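Local atomic coordinates of uncharacterized protein (Leishmania major, PDB entry 2B4W), a protein that is of unknown function but belongs to the DUF1861 family, probably related to beta-fructosidase-like carbohydrate-active proteins. Residues Y85-R99 against Y111-F125. Sequence-based numbering, arbitrary orientation.
Sequences YIAKINNEMIFGGTR and YGYFYRGTPDELTYF
F95 and L122 meet at the apolar centre of this four-stranded antiparallel meander, consistent with one blade of a beta-propeller, as in the related beta-fructosidases, and a worked example of how a sheet sorts its chemistry by face and by edge. CD1 of L122 makes an off-centre CH-pi contact with the F95 ring, 4.1 Å from its centroid, while Y115 runs alongside F95 with its ring oblique. M93 extends the same face: its chain, extended to SE, brings SE 3.7 Å from CA of P119; the bend at chi3 (-91°) then lays CE against CG of the proline, and Y46 of strand 42-50 packs against this cluster. On the reverse face the edge of Y85 is turned toward the face of F114, and CG2 of I94 reaches the F114 rim. Between the faces, eight backbone hydrogen bonds zip 93-99 to 111-117; a face of the Y85 ring lies over G96 C. Outward, R99 drapes over Y113, CB 3.5 Å above the ring centre, and one water joins Y113 OH to R99 NH2, weakly at the arginine. At the other end E92 OE2 makes a salt bridge to R116 NH2 (2.9 Å). Such chemistry implies a hairpin held by backbone bonds and buried rings, with charge confined to its margins.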
ATOM      1  N   TYR A  85      -1.736  -0.734  -6.290  1.00 18.94           N
ATOM      2  CA  TYR A  85      -0.681  -1.368  -5.506  1.00 19.10           C
ATOM      3  C   TYR A  85       0.202  -2.251  -6.385  1.00 16.51           C
ATOM      4  O   TYR A  85      -0.244  -2.841  -7.361  1.00 22.11           O
ATOM      5  CB  TYR A  85      -1.175  -2.205  -4.339  1.00 19.88           C
ATOM      6  CG  TYR A  85      -2.141  -3.323  -4.593  1.00 23.90           C
ATOM      7  CD1 TYR A  85      -3.499  -3.012  -4.685  1.00 23.78           C
ATOM      8  CD2 TYR A  85      -1.750  -4.648  -4.736  1.00 17.31           C
ATOM      9  CE1 TYR A  85      -4.422  -4.018  -4.914  1.00 24.20           C
ATOM     10  CE2 TYR A  85      -2.675  -5.648  -4.969  1.00 15.61           C
ATOM     11  CZ  TYR A  85      -4.013  -5.321  -5.055  1.00 26.30           C
ATOM     12  OH  TYR A  85      -4.978  -6.273  -5.285  1.00 29.91           O
ATOM     13  N   ILE A  86       1.480  -2.320  -6.000  1.00 17.44           N
ATOM     14  CA  ILE A  86       2.436  -2.999  -6.862  1.00 17.06           C
ATOM     15  C   ILE A  86       3.340  -3.937  -6.064  1.00 17.08           C
ATOM     16  O   ILE A  86       3.503  -3.840  -4.856  1.00 20.13           O
ATOM     17  CB  ILE A  86       3.375  -2.051  -7.642  1.00 16.32           C
ATOM     18  CG1 ILE A  86       4.157  -1.083  -6.739  1.00 25.26           C
ATOM     19  CG2 ILE A  86       2.661  -1.300  -8.746  1.00 13.53           C
ATOM     20  CD1 ILE A  86       5.199  -0.292  -7.523  1.00 25.35           C
ATOM     21  N   ALA A  87       3.927  -4.847  -6.837  1.00 18.58           N
ATOM     22  CA  ALA A  87       4.932  -5.764  -6.319  1.00 13.88           C
ATOM     23  C   ALA A  87       5.814  -6.201  -7.478  1.00 17.64           C
ATOM     24  O   ALA A  87       5.388  -6.113  -8.628  1.00 16.69           O
ATOM     25  CB  ALA A  87       4.325  -6.942  -5.600  1.00 15.68           C
ATOM     26  N   LYS A  88       7.029  -6.626  -7.139  1.00 17.40           N
ATOM     27  CA  LYS A  88       7.926  -7.235  -8.117  1.00 15.43           C
ATOM     28  C   LYS A  88       8.062  -8.723  -7.811  1.00 14.95           C
ATOM     29  O   LYS A  88       8.469  -9.128  -6.730  1.00 18.83           O
ATOM     30  CB  LYS A  88       9.282  -6.547  -8.148  1.00 17.27           C
ATOM     31  CG  LYS A  88      10.316  -7.033  -9.136  1.00 18.01           C
ATOM     32  CD  LYS A  88      11.687  -6.377  -8.882  1.00 18.11           C
ATOM     33  CE  LYS A  88      12.578  -7.301  -8.087  1.00 38.40           C
ATOM     34  NZ  LYS A  88      13.854  -6.653  -7.641  1.00 54.13           N
ATOM     35  N   ILE A  89       7.682  -9.522  -8.812  1.00 14.22           N
ATOM     36  CA  ILE A  89       7.888 -10.971  -8.723  1.00 16.81           C
ATOM     37  C   ILE A  89       8.564 -11.417 -10.015  1.00 18.21           C
ATOM     38  O   ILE A  89       8.131 -11.108 -11.128  1.00 19.19           O
ATOM     39  CB  ILE A  89       6.599 -11.721  -8.391  1.00 27.78           C
ATOM     40  CG1 ILE A  89       5.942 -11.220  -7.094  1.00 34.18           C
ATOM     41  CG2 ILE A  89       6.811 -13.222  -8.264  1.00 22.10           C
ATOM     42  CD1 ILE A  89       5.017 -10.047  -7.294  1.00 66.19           C
ATOM     43  N   ASN A  90       9.683 -12.106  -9.842  1.00 19.23           N
ATOM     44  CA  ASN A  90      10.552 -12.508 -10.949  1.00 28.04           C
ATOM     45  C   ASN A  90      10.761 -11.449 -12.017  1.00 29.40           C
ATOM     46  O   ASN A  90      10.494 -11.609 -13.216  1.00 15.78           O
ATOM     47  CB  ASN A  90      10.007 -13.782 -11.618  1.00 21.11           C
ATOM     48  CG  ASN A  90      10.075 -14.941 -10.642  1.00 23.39           C
ATOM     49  OD1 ASN A  90      11.068 -15.062  -9.934  1.00 26.17           O
ATOM     50  ND2 ASN A  90       9.031 -15.756 -10.610  1.00 32.09           N
ATOM     51  N   ASN A  91      11.279 -10.296 -11.616  1.00 26.43           N
ATOM     52  CA  ASN A  91      11.691  -9.282 -12.591  1.00 22.67           C
ATOM     53  C   ASN A  91      10.571  -8.646 -13.366  1.00 14.27           C
ATOM     54  O   ASN A  91      10.820  -8.000 -14.370  1.00 21.32           O
ATOM     55  CB  ASN A  91      12.737  -9.932 -13.542  1.00 20.19           C
ATOM     56  CG  ASN A  91      13.915 -10.334 -12.649  1.00 27.45           C
ATOM     57  OD1 ASN A  91      14.282 -11.497 -12.573  1.00 44.48           O
ATOM     58  ND2 ASN A  91      14.504  -9.374 -11.937  1.00 17.87           N
ATOM     59  N   GLU A  92       9.342  -8.793 -12.863  1.00 21.09           N
ATOM     60  CA  GLU A  92       8.225  -8.092 -13.476  1.00 27.88           C
ATOM     61  C   GLU A  92       7.279  -7.545 -12.403  1.00 20.17           C
ATOM     62  O   GLU A  92       7.316  -7.935 -11.230  1.00 17.10           O
ATOM     63  CB  GLU A  92       7.464  -8.993 -14.451  1.00 28.09           C
ATOM     64  CG  GLU A  92       6.533  -9.996 -13.807  1.00 25.92           C
ATOM     65  CD  GLU A  92       5.606 -10.715 -14.767  1.00 43.77           C
ATOM     66  OE1 GLU A  92       5.445 -10.269 -15.918  1.00 41.81           O
ATOM     67  OE2 GLU A  92       5.018 -11.749 -14.365  1.00 29.75           O
HETATM   68  N   MSE A  93       6.467  -6.638 -12.910  1.00 19.04           N
HETATM   69  CA  MSE A  93       5.444  -5.968 -12.131  1.00 23.68           C
HETATM   70  C   MSE A  93       4.180  -6.851 -12.100  1.00 21.89           C
HETATM   71  O   MSE A  93       3.740  -7.338 -13.139  1.00 22.42           O
HETATM   72  CB  MSE A  93       5.129  -4.578 -12.688  1.00 19.97           C
HETATM   73  CG  MSE A  93       4.102  -3.808 -11.859  1.00 19.11           C
HETATM   74 SE   MSE A  93       3.598  -2.082 -12.551  1.00 11.28          SE
HETATM   75  CE  MSE A  93       4.994  -1.221 -11.523  1.00 21.04           C
ATOM     76  N   ILE A  94       3.647  -7.021 -10.915  1.00 17.51           N
ATOM     77  CA  ILE A  94       2.350  -7.495 -10.502  1.00 10.24           C
ATOM     78  C   ILE A  94       1.632  -6.258  -9.937  1.00 20.47           C
ATOM     79  O   ILE A  94       1.955  -5.798  -8.844  1.00 18.66           O
ATOM     80  CB  ILE A  94       2.404  -8.625  -9.503  1.00 12.52           C
ATOM     81  CG1 ILE A  94       3.119  -9.889  -9.989  1.00 17.58           C
ATOM     82  CG2 ILE A  94       0.995  -9.014  -9.034  1.00 20.73           C
ATOM     83  CD1 ILE A  94       2.862 -10.201 -11.444  1.00 23.51           C
ATOM     84  N   PHE A  95       0.721  -5.752 -10.746  1.00 15.58           N
ATOM     85  CA  PHE A  95      -0.062  -4.554 -10.469  1.00 15.31           C
ATOM     86  C   PHE A  95      -1.506  -4.951 -10.152  1.00 20.88           C
ATOM     87  O   PHE A  95      -2.056  -5.831 -10.807  1.00 24.72           O
ATOM     88  CB  PHE A  95      -0.025  -3.601 -11.633  1.00 19.14           C
ATOM     89  CG  PHE A  95      -1.070  -2.492 -11.654  1.00 22.38           C
ATOM     90  CD1 PHE A  95      -0.855  -1.297 -10.987  1.00 16.27           C
ATOM     91  CD2 PHE A  95      -2.258  -2.621 -12.355  1.00 28.69           C
ATOM     92  CE1 PHE A  95      -1.790  -0.267 -11.036  1.00 21.24           C
ATOM     93  CE2 PHE A  95      -3.193  -1.606 -12.417  1.00 20.63           C
ATOM     94  CZ  PHE A  95      -2.954  -0.408 -11.768  1.00 25.06           C
ATOM     95  N   GLY A  96      -2.071  -4.288  -9.157  1.00 22.62           N
ATOM     96  CA  GLY A  96      -3.434  -4.569  -8.765  1.00 25.84           C
ATOM     97  C   GLY A  96      -4.171  -3.340  -8.309  1.00 22.39           C
ATOM     98  O   GLY A  96      -3.698  -2.236  -8.028  1.00 21.16           O
ATOM     99  N   GLY A  97      -5.471  -3.541  -8.210  1.00 20.22           N
ATOM    100  CA  GLY A  97      -6.359  -2.475  -7.796  1.00 18.82           C
ATOM    101  C   GLY A  97      -7.722  -3.095  -7.491  1.00 23.28           C
ATOM    102  O   GLY A  97      -7.896  -4.265  -7.843  1.00 17.86           O
ATOM    103  N   THR A  98      -8.555  -2.281  -6.863  1.00 26.00           N
ATOM    104  CA  THR A  98      -9.923  -2.677  -6.555  1.00 23.47           C
ATOM    105  C   THR A  98     -10.845  -2.373  -7.731  1.00 20.03           C
ATOM    106  O   THR A  98     -10.902  -1.206  -8.137  1.00 21.70           O
ATOM    107  CB  THR A  98     -10.533  -1.962  -5.338  1.00 26.62           C
ATOM    108  OG1 THR A  98      -9.718  -2.194  -4.191  1.00 25.50           O
ATOM    109  CG2 THR A  98     -11.928  -2.543  -5.068  1.00 27.56           C
ATOM    110  N   ARG A  99     -11.500  -3.415  -8.197  1.00 24.41           N
ATOM    111  CA  ARG A  99     -12.496  -3.321  -9.264  1.00 23.73           C
ATOM    112  C   ARG A  99     -13.906  -3.355  -8.656  1.00 29.45           C
ATOM    113  O   ARG A  99     -14.274  -4.236  -7.881  1.00 37.12           O
ATOM    114  CB  ARG A  99     -12.314  -4.431 -10.298  1.00 33.29           C
ATOM    115  CG  ARG A  99     -13.277  -4.349 -11.480  1.00 41.23           C
ATOM    116  CD  ARG A  99     -12.624  -3.572 -12.610  1.00 50.88           C
ATOM    117  NE  ARG A  99     -13.164  -3.894 -13.920  1.00 62.63           N
ATOM    118  CZ  ARG A  99     -12.535  -3.702 -15.075  1.00 68.22           C
ATOM    119  NH1 ARG A  99     -11.313  -3.180 -15.123  1.00 53.03           N
ATOM    120  NH2 ARG A  99     -13.144  -4.039 -16.207  1.00 64.52           N
ATOM    121  N   TYR A 111     -13.747  -6.565  -6.092  1.00 27.45           N
ATOM    122  CA  TYR A 111     -12.701  -7.538  -6.273  1.00 35.21           C
ATOM    123  C   TYR A 111     -11.312  -6.881  -6.306  1.00 36.59           C
ATOM    124  O   TYR A 111     -11.218  -5.737  -6.742  1.00 27.67           O
ATOM    125  CB  TYR A 111     -12.820  -8.302  -7.596  1.00 38.47           C
ATOM    126  CG  TYR A 111     -14.149  -8.973  -7.828  1.00 44.69           C
ATOM    127  CD1 TYR A 111     -15.252  -8.244  -8.254  1.00 47.65           C
ATOM    128  CD2 TYR A 111     -14.294 -10.341  -7.627  1.00 39.32           C
ATOM    129  CE1 TYR A 111     -16.467  -8.858  -8.463  1.00 44.56           C
ATOM    130  CE2 TYR A 111     -15.510 -10.964  -7.839  1.00 33.51           C
ATOM    131  CZ  TYR A 111     -16.589 -10.219  -8.256  1.00 39.85           C
ATOM    132  OH  TYR A 111     -17.809 -10.831  -8.474  1.00 56.19           O
ATOM    133  N   GLY A 112     -10.327  -7.645  -5.861  1.00 27.37           N
ATOM    134  CA  GLY A 112      -8.920  -7.340  -6.116  1.00 28.56           C
ATOM    135  C   GLY A 112      -8.564  -7.931  -7.487  1.00 27.30           C
ATOM    136  O   GLY A 112      -8.603  -9.157  -7.602  1.00 34.53           O
ATOM    137  N   TYR A 113      -8.253  -7.101  -8.464  1.00 29.13           N
ATOM    138  CA  TYR A 113      -7.824  -7.426  -9.810  1.00 31.26           C
ATOM    139  C   TYR A 113      -6.298  -7.351  -9.955  1.00 41.59           C
ATOM    140  O   TYR A 113      -5.708  -6.381  -9.465  1.00 32.89           O
ATOM    141  CB  TYR A 113      -8.408  -6.471 -10.848  1.00 30.23           C
ATOM    142  CG  TYR A 113      -9.728  -6.799 -11.481  1.00 31.79           C
ATOM    143  CD1 TYR A 113     -10.675  -7.616 -10.877  1.00 32.71           C
ATOM    144  CD2 TYR A 113     -10.016  -6.250 -12.730  1.00 43.26           C
ATOM    145  CE1 TYR A 113     -11.877  -7.880 -11.510  1.00 40.41           C
ATOM    146  CE2 TYR A 113     -11.215  -6.509 -13.364  1.00 45.40           C
ATOM    147  CZ  TYR A 113     -12.137  -7.327 -12.743  1.00 47.21           C
ATOM    148  OH  TYR A 113     -13.327  -7.569 -13.394  1.00 47.70           O
ATOM    149  N   PHE A 114      -5.716  -8.340 -10.625  1.00 31.49           N
ATOM    150  CA  PHE A 114      -4.273  -8.487 -10.778  1.00 25.43           C
ATOM    151  C   PHE A 114      -3.902  -8.567 -12.260  1.00 28.55           C
ATOM    152  O   PHE A 114      -4.562  -9.262 -13.030  1.00 26.40           O
ATOM    153  CB  PHE A 114      -3.721  -9.730 -10.071  1.00 23.06           C
ATOM    154  CG  PHE A 114      -3.667  -9.617  -8.557  1.00 35.15           C
ATOM    155  CD1 PHE A 114      -4.785  -9.891  -7.788  1.00 30.73           C
ATOM    156  CD2 PHE A 114      -2.480  -9.239  -7.947  1.00 37.75           C
ATOM    157  CE1 PHE A 114      -4.719  -9.783  -6.414  1.00 31.52           C
ATOM    158  CE2 PHE A 114      -2.410  -9.145  -6.571  1.00 31.10           C
ATOM    159  CZ  PHE A 114      -3.529  -9.400  -5.817  1.00 16.13           C
ATOM    160  N   TYR A 115      -2.855  -7.854 -12.600  1.00 19.61           N
ATOM    161  CA  TYR A 115      -2.276  -7.636 -13.905  1.00 24.06           C
ATOM    162  C   TYR A 115      -0.774  -7.901 -13.806  1.00 28.06           C
ATOM    163  O   TYR A 115      -0.178  -7.659 -12.751  1.00 23.29           O
ATOM    164  CB  TYR A 115      -2.446  -6.215 -14.441  1.00 19.79           C
ATOM    165  CG  TYR A 115      -3.854  -5.689 -14.424  1.00 21.56           C
ATOM    166  CD1 TYR A 115      -4.464  -5.411 -13.211  1.00 23.89           C
ATOM    167  CD2 TYR A 115      -4.563  -5.477 -15.600  1.00 32.78           C
ATOM    168  CE1 TYR A 115      -5.753  -4.932 -13.162  1.00 33.01           C
ATOM    169  CE2 TYR A 115      -5.865  -4.996 -15.565  1.00 32.81           C
ATOM    170  CZ  TYR A 115      -6.442  -4.728 -14.337  1.00 41.85           C
ATOM    171  OH  TYR A 115      -7.728  -4.244 -14.238  1.00 53.32           O
ATOM    172  N   ARG A 116      -0.210  -8.369 -14.902  1.00 27.73           N
ATOM    173  CA  ARG A 116       1.238  -8.612 -14.903  1.00 21.17           C
ATOM    174  C   ARG A 116       1.851  -7.998 -16.153  1.00 26.28           C
ATOM    175  O   ARG A 116       1.184  -7.767 -17.168  1.00 20.68           O
ATOM    176  CB  ARG A 116       1.559 -10.099 -14.815  1.00 25.55           C
ATOM    177  CG  ARG A 116       1.013 -10.923 -15.972  1.00 30.18           C
ATOM    178  CD  ARG A 116       1.046 -12.413 -15.622  1.00 28.60           C
ATOM    179  NE  ARG A 116       2.412 -12.923 -15.745  1.00 34.65           N
ATOM    180  CZ  ARG A 116       2.894 -14.023 -15.184  1.00 47.89           C
ATOM    181  NH1 ARG A 116       2.128 -14.799 -14.427  1.00 42.43           N
ATOM    182  NH2 ARG A 116       4.168 -14.349 -15.389  1.00 46.48           N
ATOM    183  N   GLY A 117       3.143  -7.709 -16.063  1.00 25.63           N
ATOM    184  CA  GLY A 117       3.832  -7.179 -17.217  1.00 24.29           C
ATOM    185  C   GLY A 117       4.918  -6.178 -16.872  1.00 27.23           C
ATOM    186  O   GLY A 117       5.687  -6.338 -15.927  1.00 27.35           O
ATOM    187  N   THR A 118       4.966  -5.149 -17.704  1.00 24.91           N
ATOM    188  CA  THR A 118       5.787  -3.968 -17.480  1.00 39.14           C
ATOM    189  C   THR A 118       4.840  -2.836 -17.106  1.00 32.59           C
ATOM    190  O   THR A 118       3.651  -2.957 -17.406  1.00 27.09           O
ATOM    191  CB  THR A 118       6.640  -3.678 -18.726  1.00 36.51           C
ATOM    192  OG1 THR A 118       7.689  -2.756 -18.420  1.00 83.95           O
ATOM    193  CG2 THR A 118       5.776  -3.005 -19.771  1.00 28.56           C
ATOM    194  N   PRO A 119       5.275  -1.779 -16.443  1.00 31.71           N
ATOM    195  CA  PRO A 119       4.410  -0.706 -15.912  1.00 42.12           C
ATOM    196  C   PRO A 119       3.647   0.052 -17.014  1.00 47.75           C
ATOM    197  O   PRO A 119       2.648   0.698 -16.661  1.00 44.78           O
ATOM    198  CB  PRO A 119       5.403   0.261 -15.249  1.00 38.01           C
ATOM    199  CG  PRO A 119       6.554  -0.634 -14.890  1.00 29.59           C
ATOM    200  CD  PRO A 119       6.656  -1.568 -16.082  1.00 27.26           C
ATOM    201  N   ASP A 120       4.107  -0.170 -18.199  1.00 39.49           N
ATOM    202  CA  ASP A 120       3.706   0.271 -19.501  1.00 46.17           C
ATOM    203  C   ASP A 120       2.763  -0.687 -20.239  1.00 51.53           C
ATOM    204  O   ASP A 120       1.992  -0.267 -21.098  1.00 47.23           O
ATOM    205  CB  ASP A 120       4.958   0.432 -20.386  1.00 34.86           C
ATOM    206  CG  ASP A 120       5.351   1.821 -20.745  1.00 32.78           C
ATOM    207  OD1 ASP A 120       4.541   2.722 -21.038  1.00 66.16           O
ATOM    208  OD2 ASP A 120       6.593   2.047 -20.879  1.00 60.26           O
ATOM    209  N   GLU A 121       2.864  -1.976 -19.909  1.00 41.78           N
ATOM    210  CA  GLU A 121       2.038  -3.003 -20.534  1.00 40.42           C
ATOM    211  C   GLU A 121       1.604  -4.070 -19.531  1.00 26.94           C
ATOM    212  O   GLU A 121       2.279  -5.078 -19.309  1.00 30.52           O
ATOM    213  CB  GLU A 121       2.765  -3.673 -21.700  1.00 56.02           C
ATOM    214  CG  GLU A 121       2.887  -2.845 -22.969  1.00 73.97           C
ATOM    215  CD  GLU A 121       3.945  -3.373 -23.924  1.00 78.96           C
ATOM    216  OE1 GLU A 121       3.709  -4.405 -24.600  1.00 67.97           O
ATOM    217  OE2 GLU A 121       5.034  -2.752 -23.996  1.00 77.57           O
ATOM    218  N   LEU A 122       0.446  -3.837 -18.930  1.00 25.87           N
ATOM    219  CA  LEU A 122      -0.110  -4.686 -17.895  1.00 26.42           C
ATOM    220  C   LEU A 122      -1.276  -5.514 -18.386  1.00 22.18           C
ATOM    221  O   LEU A 122      -2.224  -5.023 -18.983  1.00 23.92           O
ATOM    222  CB  LEU A 122      -0.534  -3.819 -16.699  1.00 25.81           C
ATOM    223  CG  LEU A 122       0.653  -3.077 -16.059  1.00 20.58           C
ATOM    224  CD1 LEU A 122       0.210  -2.000 -15.094  1.00 16.06           C
ATOM    225  CD2 LEU A 122       1.583  -4.091 -15.379  1.00 25.92           C
ATOM    226  N   THR A 123      -1.188  -6.811 -18.147  1.00 23.76           N
ATOM    227  CA  THR A 123      -2.189  -7.711 -18.709  1.00 27.22           C
ATOM    228  C   THR A 123      -2.946  -8.377 -17.565  1.00 27.80           C
ATOM    229  O   THR A 123      -2.289  -9.035 -16.771  1.00 24.24           O
ATOM    230  CB  THR A 123      -1.572  -8.802 -19.602  1.00 39.70           C
ATOM    231  OG1 THR A 123      -0.897  -8.220 -20.724  1.00 34.15           O
ATOM    232  CG2 THR A 123      -2.666  -9.700 -20.179  1.00 51.71           C
ATOM    233  N   TYR A 124      -4.259  -8.180 -17.509  1.00 32.25           N
ATOM    234  CA  TYR A 124      -5.055  -8.831 -16.480  1.00 31.17           C
ATOM    235  C   TYR A 124      -4.739 -10.313 -16.418  1.00 29.35           C
ATOM    236  O   TYR A 124      -4.620 -10.982 -17.449  1.00 29.47           O
ATOM    237  CB  TYR A 124      -6.559  -8.595 -16.762  1.00 39.38           C
ATOM    238  CG  TYR A 124      -7.426  -9.408 -15.824  1.00 31.20           C
ATOM    239  CD1 TYR A 124      -7.675  -8.940 -14.543  1.00 25.49           C
ATOM    240  CD2 TYR A 124      -7.997 -10.621 -16.192  1.00 37.70           C
ATOM    241  CE1 TYR A 124      -8.465  -9.660 -13.665  1.00 33.79           C
ATOM    242  CE2 TYR A 124      -8.777 -11.353 -15.321  1.00 36.64           C
ATOM    243  CZ  TYR A 124      -9.010 -10.864 -14.055  1.00 37.68           C
ATOM    244  OH  TYR A 124      -9.786 -11.592 -13.191  1.00 40.61           O
ATOM    245  N   PHE A 125      -4.606 -10.915 -15.234  1.00 24.31           N
ATOM    246  CA  PHE A 125      -4.491 -12.376 -15.274  1.00 25.07           C
ATOM    247  C   PHE A 125      -5.327 -13.033 -14.181  1.00 24.68           C
ATOM    248  O   PHE A 125      -5.640 -14.226 -14.297  1.00 45.59           O
ATOM    249  CB  PHE A 125      -3.036 -12.865 -15.245  1.00 25.70           C
ATOM    250  CG  PHE A 125      -2.310 -12.729 -13.918  1.00 30.10           C
ATOM    251  CD1 PHE A 125      -1.845 -11.489 -13.513  1.00 31.05           C
ATOM    252  CD2 PHE A 125      -2.078 -13.793 -13.068  1.00 25.73           C
ATOM    253  CE1 PHE A 125      -1.190 -11.336 -12.307  1.00 23.01           C
ATOM    254  CE2 PHE A 125      -1.415 -13.665 -11.861  1.00 25.54           C
ATOM    255  CZ  PHE A 125      -0.975 -12.411 -11.474  1.00 29.03           C
TER
HETATM  256  O   HOH W   1     -14.199  -6.516 -15.777  1.00 52.83           O